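Local coordinates for magnesium transport protein CorA (Methanocaldococcus jannaschii, PDB 4EGW) that carries magnesium ions into the cell as a gated homopentameric channel that closes when cytoplasmic magnesium is high, at residues E61-L66 and L124-D129. Numbering follows the deposited sequence.
Sequences EELYKL and LTIHSD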
# COMPACT_ATOMS: atom_id res chain seq x y z
N GLU A 61 -4.91 12.34 33.77
CA GLU A 61 -4.88 11.37 34.85
C GLU A 61 -4.06 10.17 34.35
O GLU A 61 -3.06 9.78 34.98
CB GLU A 61 -6.30 10.93 35.22
CG GLU A 61 -7.40 11.90 34.77
CD GLU A 61 -7.49 13.15 35.64
OE1 GLU A 61 -7.29 13.05 36.87
OE2 GLU A 61 -7.77 14.25 35.09
N GLU A 62 -4.49 9.61 33.22
CA GLU A 62 -3.86 8.45 32.58
C GLU A 62 -2.45 8.76 32.07
O GLU A 62 -1.59 7.88 32.03
CB GLU A 62 -4.72 7.93 31.42
CG GLU A 62 -5.97 7.15 31.83
CD GLU A 62 -6.41 6.11 30.79
OE1 GLU A 62 -5.52 5.47 30.17
OE2 GLU A 62 -7.63 5.95 30.58
N LEU A 63 -2.22 10.01 31.68
CA LEU A 63 -0.92 10.41 31.18
C LEU A 63 0.12 10.50 32.31
O LEU A 63 1.21 9.94 32.21
CB LEU A 63 -1.03 11.73 30.43
CG LEU A 63 0.29 12.34 29.95
CD1 LEU A 63 1.07 11.34 29.10
CD2 LEU A 63 0.07 13.65 29.20
N TYR A 64 -0.22 11.20 33.39
CA TYR A 64 0.69 11.34 34.52
C TYR A 64 1.15 9.98 35.03
O TYR A 64 2.34 9.78 35.33
CB TYR A 64 0.05 12.12 35.66
CG TYR A 64 0.80 11.95 36.95
CD1 TYR A 64 2.00 12.62 37.17
CD2 TYR A 64 0.33 11.10 37.95
CE1 TYR A 64 2.71 12.45 38.36
CE2 TYR A 64 1.02 10.93 39.14
CZ TYR A 64 2.21 11.61 39.34
OH TYR A 64 2.89 11.44 40.52
N LYS A 65 0.21 9.05 35.13
CA LYS A 65 0.51 7.67 35.50
C LYS A 65 1.58 7.11 34.57
O LYS A 65 2.50 6.41 34.99
CB LYS A 65 -0.77 6.83 35.39
CG LYS A 65 -0.76 5.51 36.14
CD LYS A 65 -2.18 4.99 36.37
CE LYS A 65 -2.19 3.77 37.30
NZ LYS A 65 -3.52 3.49 37.89
N LEU A 66 1.46 7.46 33.29
CA LEU A 66 2.34 6.94 32.25
C LEU A 66 3.76 7.47 32.40
O LEU A 66 4.73 6.71 32.35
CB LEU A 66 1.79 7.32 30.89
CG LEU A 66 2.53 6.72 29.71
CD1 LEU A 66 2.53 5.21 29.84
CD2 LEU A 66 1.85 7.16 28.42
N LEU A 124 7.47 3.84 22.86
CA LEU A 124 6.18 4.42 23.14
C LEU A 124 5.75 5.28 21.97
O LEU A 124 6.49 6.17 21.54
CB LEU A 124 6.23 5.28 24.42
CG LEU A 124 5.06 6.26 24.62
CD1 LEU A 124 3.73 5.55 24.76
CD2 LEU A 124 5.27 7.20 25.82
N THR A 125 4.56 5.00 21.44
CA THR A 125 3.96 5.81 20.39
C THR A 125 2.83 6.59 21.01
O THR A 125 1.86 6.02 21.49
CB THR A 125 3.31 4.97 19.30
OG1 THR A 125 2.33 4.10 19.89
CG2 THR A 125 4.35 4.14 18.56
N ILE A 126 2.96 7.91 21.00
CA ILE A 126 1.96 8.74 21.63
C ILE A 126 1.30 9.69 20.61
O ILE A 126 1.98 10.42 19.88
CB ILE A 126 2.56 9.51 22.82
CG1 ILE A 126 1.47 10.28 23.56
CG2 ILE A 126 3.69 10.43 22.36
CD1 ILE A 126 1.38 9.90 25.02
N HIS A 127 -0.03 9.64 20.56
CA HIS A 127 -0.77 10.46 19.62
C HIS A 127 -2.08 10.96 20.19
O HIS A 127 -2.78 10.23 20.88
CB HIS A 127 -1.00 9.72 18.30
CG HIS A 127 -1.60 8.36 18.46
ND1 HIS A 127 -2.91 8.08 18.12
CD2 HIS A 127 -1.08 7.19 18.90
CE1 HIS A 127 -3.17 6.80 18.35
NE2 HIS A 127 -2.07 6.24 18.82
N SER A 128 -2.39 12.23 19.92
CA SER A 128 -3.67 12.81 20.27
C SER A 128 -4.79 12.47 19.28
O SER A 128 -5.97 12.46 19.63
CB SER A 128 -3.55 14.32 20.43
OG SER A 128 -2.69 14.63 21.51
N ASP A 129 -4.41 12.23 18.02
CA ASP A 129 -5.39 11.83 17.01
C ASP A 129 -5.20 10.35 16.70
O ASP A 129 -4.09 9.83 16.80
CB ASP A 129 -5.23 12.66 15.73
CG ASP A 129 -6.20 13.84 15.66
OD1 ASP A 129 -7.30 13.75 16.24
OD2 ASP A 129 -5.86 14.85 15.02
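Leu66 reaches from its helix to Leu124 and Ile126 on the strand, and its path illustrates how a helix can rest on a strand through the methyl ends of its leucines. The CB bond already points toward the strand, yet CB of Leu66 itself stays well short of it, lying 4.5 Å from Leu63 CD1 one turn earlier. CG stands anti to the backbone N (chi1 -174°), carrying the branch point away from the helix. There the fork divides: CD1 stays back, farther than CD2 from both methyls of Leu124, while CD2 continues the extended chain, anti to CA, and does the touching. Leu66 CD2 faces the fork of Leu124, 4.3 Å from Leu124 CD2. Beside it on the same strand, Ile126 CD1 comes within 4.4 Å of Leu66 CD2, so the leucine methyl spans two strand residues of the same face.

Leu63 makes the second contact. Its CB does not aim at the strand, but Leu63 CD1 swings closer and meets Ile126 CD1, methyl to methyl, at 4.3 Å. No hydrogen bond joins the segments, and the buried interface is small, 111 Å², with all four touching residues buried. Contact is carried by side-chain ends: the axes of the two short segments come no closer than 12.8 Å and run roughly antiparallel (156°).

Strand 122-127 lies inside the mixed sheet, between strands 51-56 and 110-119, and on its opposite face Thr125 and His127 hydrogen-bond to Asp54. Helix 60-70 covers the apolar face, where Leu66 also rests on Cys55 of strand 51-56, and helix 74-80 packs beside it, its Leu77 touching both Leu63 and Leu124 in the same apolar layer of the soluble, probably cytoplasmic, α/β domain.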